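Local coordinates for putative hemin transport system, substrate-binding protein (Burkholderia cenocepacia J2315, PDB 5GIZ) that binds heme in the periplasm, probably to hand it over to the membrane transporter of a bacterial heme-acquisition system, at residues A[57-62]-A[79-84]; A[204-209]-A[239-244]. All coordinates share one frame; numbering follows the deposited sequence. Where two conformers were deposited one is given.

Interaction 1. Residues A[57-62]-A[79-84]; sequences LSAEGL and PTAIAQ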
loop_
_atom_site.group_PDB
_atom_site.type_symbol
_atom_site.label_atom_id
_atom_site.label_comp_id
_atom_site.label_asym_id
_atom_site.label_seq_id
_atom_site.Cartn_x
_atom_site.Cartn_y
_atom_site.Cartn_z
ATOM N N LEU A 57 -5.945 -17.053 -2.012
ATOM C CA LEU A 57 -4.889 -17.721 -2.783
ATOM C C LEU A 57 -5.331 -19.093 -3.226
ATOM O O LEU A 57 -6.052 -19.780 -2.484
ATOM C CB LEU A 57 -3.611 -17.819 -1.961
ATOM C CG LEU A 57 -2.885 -16.524 -1.621
ATOM C CD1 LEU A 57 -1.759 -16.728 -0.666
ATOM C CD2 LEU A 57 -2.346 -15.864 -2.871
ATOM N N SER A 58 -4.898 -19.518 -4.417
ATOM C CA SER A 58 -5.014 -20.897 -4.830
ATOM C C SER A 58 -3.761 -21.656 -4.427
ATOM O O SER A 58 -2.694 -21.486 -5.036
ATOM C CB SER A 58 -5.187 -21.008 -6.336
ATOM O OG SER A 58 -5.098 -22.361 -6.777
ATOM N N ALA A 59 -3.886 -22.507 -3.405
ATOM C CA ALA A 59 -2.737 -23.242 -2.963
ATOM C C ALA A 59 -2.220 -24.170 -4.072
ATOM O O ALA A 59 -1.010 -24.275 -4.285
ATOM C CB ALA A 59 -3.040 -24.014 -1.696
ATOM N N GLU A 60 -3.137 -24.828 -4.784
ATOM C CA GLU A 60 -2.768 -25.696 -5.870
ATOM C C GLU A 60 -2.065 -24.948 -6.988
ATOM O O GLU A 60 -1.074 -25.423 -7.524
ATOM C CB GLU A 60 -4.005 -26.359 -6.491
ATOM C CG GLU A 60 -4.869 -27.075 -5.497
ATOM C CD GLU A 60 -6.105 -26.264 -5.143
ATOM O OE1 GLU A 60 -7.194 -26.656 -5.649
ATOM O OE2 GLU A 60 -6.019 -25.249 -4.397
ATOM N N GLY A 61 -2.593 -23.782 -7.334
ATOM C CA GLY A 61 -1.960 -22.949 -8.355
ATOM C C GLY A 61 -0.583 -22.508 -7.956
ATOM O O GLY A 61 0.382 -22.569 -8.738
ATOM N N LEU A 62 -0.492 -22.048 -6.729
ATOM C CA LEU A 62 0.785 -21.649 -6.159
ATOM C C LEU A 62 1.786 -22.798 -6.178
ATOM O O LEU A 62 2.917 -22.667 -6.673
ATOM C CB LEU A 62 0.502 -21.081 -4.756
ATOM C CG LEU A 62 1.670 -20.404 -4.053
ATOM C CD1 LEU A 62 1.160 -19.517 -2.910
ATOM C CD2 LEU A 62 2.680 -21.414 -3.485
ATOM N N PRO A 79 -6.213 -18.855 5.705
ATOM C CA PRO A 79 -5.369 -19.766 6.454
ATOM C C PRO A 79 -5.271 -21.211 5.921
ATOM O O PRO A 79 -4.202 -21.805 6.018
ATOM C CB PRO A 79 -5.979 -19.699 7.866
ATOM C CG PRO A 79 -6.429 -18.288 7.972
ATOM C CD PRO A 79 -6.932 -17.911 6.589
ATOM N N THR A 80 -6.354 -21.799 5.385
ATOM C CA THR A 80 -6.294 -23.143 4.851
ATOM C C THR A 80 -5.347 -23.242 3.646
ATOM O O THR A 80 -4.709 -24.274 3.445
ATOM C CB THR A 80 -7.690 -23.635 4.418
ATOM O OG1 THR A 80 -8.378 -22.569 3.751
ATOM C CG2 THR A 80 -8.497 -24.064 5.621
ATOM N N ALA A 81 -5.285 -22.188 2.840
ATOM C CA ALA A 81 -4.389 -22.180 1.667
ATOM C C ALA A 81 -2.915 -22.118 2.142
ATOM O O ALA A 81 -2.076 -22.930 1.743
ATOM C CB ALA A 81 -4.733 -21.041 0.712
ATOM N N ILE A 82 -2.619 -21.235 3.077
ATOM C CA ILE A 82 -1.256 -21.158 3.617
ATOM C C ILE A 82 -0.870 -22.495 4.235
ATOM O O ILE A 82 0.255 -22.999 4.089
ATOM C CB ILE A 82 -1.114 -20.021 4.653
ATOM C CG1 ILE A 82 -1.326 -18.651 4.025
ATOM C CG2 ILE A 82 0.255 -20.069 5.308
ATOM C CD1 ILE A 82 -0.313 -18.289 2.942
ATOM N N ALA A 83 -1.800 -23.087 4.966
ATOM C CA ALA A 83 -1.502 -24.340 5.604
ATOM C C ALA A 83 -1.205 -25.448 4.571
ATOM O O ALA A 83 -0.317 -26.278 4.798
ATOM C CB ALA A 83 -2.657 -24.724 6.504
ATOM N N GLN A 84 -1.965 -25.490 3.474
ATOM C CA GLN A 84 -1.720 -26.468 2.420
ATOM C C GLN A 84 -0.318 -26.286 1.803
ATOM O O GLN A 84 0.367 -27.270 1.493
ATOM C CB GLN A 84 -2.801 -26.401 1.329
ATOM C CG GLN A 84 -2.708 -27.529 0.319
ATOM C CD GLN A 84 -3.814 -27.514 -0.740
ATOM O OE1 GLN A 84 -4.852 -26.860 -0.576
ATOM N NE2 GLN A 84 -3.581 -28.227 -1.839
#
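A59 and A81 meet methyl to methyl where helix 79-87 passes the start of helix 59-64, and they illustrate how small side chains let two helices draw close: their CA atoms lie 5.0 Å apart, and A59 CB is 4.2 Å from A81 CB. The A81 methyl also lies against the carbonyl oxygen of L57, and A59 CB touches the backbone oxygen of A81, so each alanine packs on main chain as well as on side chain.

Q84, one turn beyond A81, runs alongside this pair and can be followed atom by atom. Its CB is 3.9 Å from A59 CB, and CG lies at much the same distance from that methyl. With CG trans to the main-chain nitrogen (chi1 -171°) and the chain extended beyond it, the amide is carried past A59: CD and OE1 press on the methyl, OE1 at 3.6 Å from A59 CB, while NE2 reaches 4.0 Å from E60 CG. The amide nitrogen thus meets the aliphatic CG of E60 and not its carboxylate. The E60 chain is bent at chi2, and its carboxylate plane is turned 29° from that of the amide. No hydrogen bond crosses between the segments here, so this exposed margin is held by van der Waals contact.

On the inner margin, L57 CD1 meets I82 CD1 at 4.2 Å. The helix of A59 is capped by S58, whose OG accepts from G61 N at 2.9 Å.

L57 follows closely on Y53, which coordinates the heme iron when heme is bound; this chain is the apo form. L57 continues inward onto I11 of strand 6-11. L62 rests on I9 of the same strand and on V85 of helix 79-87, a residue that A59 touches too, so the two helices pack together beside the parallel four-stranded sheet.

Interaction 2. Residues A[204-209]-A[239-244]; sequences PDVVLI and RVVSLD
The R239 side chain leaves its backbone with CG opposite the main-chain nitrogen (chi1 -154°) and then turns at chi3 (-77°), a bend that brings its guanidinium back to the main chain of D205. NH1 donates to D205 O at 2.9 Å, a nearly straight bond in both the guanidinium and carbonyl planes that uses an oxygen lone pair. On the way, R239 CD passes V206 CG2 at 3.7 Å, the two side chains crossing at about a right angle. The D205 carboxylate is engaged elsewhere, accepting from R151 N through OD2.

Beyond this side-chain clasp the backbones pair in parallel. V207 is gripped through both its polar atoms: its N donates to R239 O, and its O accepts from V241 N at 2.9 Å. I209 repeats the pattern, its N bonded to V241 O and its O reached by L243 N over a longer 3.2 Å. CA-H groups supplement these bonds, the shortest running from S242 CA to I209 O at 3.1 Å.

V206, L208 and V241 share one face. V241 sits between the other two, its CG1 3.6 Å from L208 CD1 and its CG2 3.8 Å from V206 CG1, and this layer is covered by L262, R265 and L266 of helix 255-269. On the face of V207, V240 and S242, I209 packs on L214 of helix 211-217.

Connected through helices 211-217, 220-225 and 233-237, the parallel neighbours 206-210 and 240-243, the latter paired to 206-210 alone, belong to the second lobe's mixed sheet, as in an alpha/beta lobe of this heme- and iron-type binding-protein family.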
loop_
_atom_site.group_PDB
_atom_site.type_symbol
_atom_site.label_atom_id
_atom_site.label_comp_id
_atom_site.label_asym_id
_atom_site.label_seq_id
_atom_site.Cartn_x
_atom_site.Cartn_y
_atom_site.Cartn_z
ATOM N N PRO A 204 -14.309 17.049 5.876
ATOM C CA PRO A 204 -13.047 16.992 5.156
ATOM C C PRO A 204 -12.784 18.212 4.295
ATOM O O PRO A 204 -13.685 18.743 3.659
ATOM C CB PRO A 204 -13.207 15.757 4.274
ATOM C CG PRO A 204 -14.672 15.590 4.108
ATOM C CD PRO A 204 -15.290 16.076 5.357
ATOM N N ASP A 205 -11.530 18.637 4.246
ATOM C CA ASP A 205 -11.019 19.649 3.340
ATOM C C ASP A 205 -10.642 19.090 1.986
ATOM O O ASP A 205 -10.709 19.777 1.022
ATOM C CB ASP A 205 -9.809 20.366 3.958
ATOM C CG ASP A 205 -10.110 20.922 5.329
ATOM O OD1 ASP A 205 -11.188 21.549 5.434
ATOM O OD2 ASP A 205 -9.369 20.735 6.329
ATOM N N VAL A 206 -10.257 17.815 1.933
ATOM C CA VAL A 206 -9.896 17.140 0.675
ATOM C C VAL A 206 -10.425 15.735 0.743
ATOM O O VAL A 206 -10.410 15.112 1.822
ATOM C CB VAL A 206 -8.355 17.022 0.494
ATOM C CG1 VAL A 206 -7.922 16.411 -0.872
ATOM C CG2 VAL A 206 -7.675 18.379 0.636
ATOM N N VAL A 207 -10.943 15.229 -0.353
ATOM C CA VAL A 207 -11.240 13.819 -0.473
ATOM C C VAL A 207 -10.123 13.150 -1.263
ATOM O O VAL A 207 -9.829 13.524 -2.394
ATOM C CB VAL A 207 -12.563 13.582 -1.199
ATOM C CG1 VAL A 207 -12.814 12.123 -1.359
ATOM C CG2 VAL A 207 -13.724 14.284 -0.493
ATOM N N LEU A 208 -9.540 12.123 -0.661
ATOM C CA LEU A 208 -8.485 11.317 -1.223
ATOM C C LEU A 208 -9.101 9.972 -1.570
ATOM O O LEU A 208 -9.863 9.400 -0.803
ATOM C CB LEU A 208 -7.396 11.103 -0.184
ATOM C CG LEU A 208 -6.164 10.279 -0.572
ATOM C CD1 LEU A 208 -5.401 10.970 -1.709
ATOM C CD2 LEU A 208 -5.265 10.073 0.653
ATOM N N ILE A 209 -8.752 9.484 -2.732
ATOM C CA ILE A 209 -9.296 8.217 -3.244
ATOM C C ILE A 209 -8.252 7.571 -4.133
ATOM O O ILE A 209 -7.435 8.246 -4.780
ATOM C CB ILE A 209 -10.635 8.481 -3.976
ATOM C CG1 ILE A 209 -11.367 7.183 -4.302
ATOM C CG2 ILE A 209 -10.430 9.293 -5.210
ATOM C CD1 ILE A 209 -12.769 7.450 -4.798
ATOM N N ARG A 239 -12.640 19.536 -4.173
ATOM C CA ARG A 239 -11.221 19.204 -3.910
ATOM C C ARG A 239 -10.984 17.703 -3.713
ATOM O O ARG A 239 -11.338 17.120 -2.700
ATOM C CB ARG A 239 -10.775 19.951 -2.679
ATOM C CG ARG A 239 -9.344 20.245 -2.589
ATOM C CD ARG A 239 -9.133 21.137 -1.374
ATOM N NE ARG A 239 -9.475 22.553 -1.469
ATOM C CZ ARG A 239 -10.182 23.247 -0.562
ATOM N NH1 ARG A 239 -10.776 22.658 0.500
ATOM N NH2 ARG A 239 -10.337 24.581 -0.688
ATOM N N VAL A 240 -10.496 17.099 -4.778
ATOM C CA VAL A 240 -10.282 15.666 -4.891
ATOM C C VAL A 240 -8.850 15.412 -5.279
ATOM O O VAL A 240 -8.333 16.077 -6.199
ATOM C CB VAL A 240 -11.224 15.097 -5.992
ATOM C CG1 VAL A 240 -11.011 13.610 -6.209
ATOM C CG2 VAL A 240 -12.671 15.394 -5.641
ATOM N N VAL A 241 -8.220 14.418 -4.633
ATOM C CA VAL A 241 -6.902 13.925 -5.020
ATOM C C VAL A 241 -6.991 12.424 -5.235
ATOM O O VAL A 241 -7.519 11.707 -4.386
ATOM C CB VAL A 241 -5.862 14.173 -3.920
ATOM C CG1 VAL A 241 -4.568 13.456 -4.202
ATOM C CG2 VAL A 241 -5.634 15.684 -3.815
ATOM N N SER A 242 -6.495 11.970 -6.374
ATOM C CA SER A 242 -6.388 10.529 -6.641
ATOM C C SER A 242 -4.927 10.117 -6.695
ATOM O O SER A 242 -4.073 10.925 -7.070
ATOM C CB SER A 242 -7.140 10.163 -7.928
ATOM O OG SER A 242 -6.630 10.813 -9.058
ATOM N N LEU A 243 -4.663 8.860 -6.345
ATOM C CA LEU A 243 -3.381 8.240 -6.553
ATOM C C LEU A 243 -3.611 6.722 -6.714
ATOM O O LEU A 243 -4.545 6.158 -6.159
ATOM C CB LEU A 243 -2.398 8.602 -5.405
ATOM C CG LEU A 243 -0.927 8.281 -5.644
ATOM C CD1 LEU A 243 -0.345 9.084 -6.786
ATOM C CD2 LEU A 243 -0.120 8.575 -4.401
ATOM N N ASP A 244 -2.723 6.091 -7.424
ATOM C CA ASP A 244 -2.754 4.635 -7.562
ATOM C C ASP A 244 -2.728 3.920 -6.236
ATOM O O ASP A 244 -1.938 4.296 -5.376
ATOM C CB ASP A 244 -1.535 4.264 -8.392
ATOM C CG ASP A 244 -1.284 2.839 -8.461
ATOM O OD1 ASP A 244 -1.920 2.131 -9.316
ATOM O OD2 ASP A 244 -0.444 2.361 -7.719
#

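How the interactions relate
From the N terminus, the chain first builds the lobe around the parallel sheet of strands 6-11, 30-35, 69-72 and 91-94. Interaction 1 closes a short loop there: 16 residues, including strand 69-72, separate its segments and bring helix 79-87 back to helix 59-64. The chain then passes through the long helix 118-141 into the second lobe, where interaction 2 closes a mostly helical excursion of 29 residues and sets strand 240-243 beside strand 206-210. The two closures follow in series, neither nested nor crossed. Their centres lie about 36 Å apart, on opposite sides of the chain's centre, so one lies in each lobe and they do not touch.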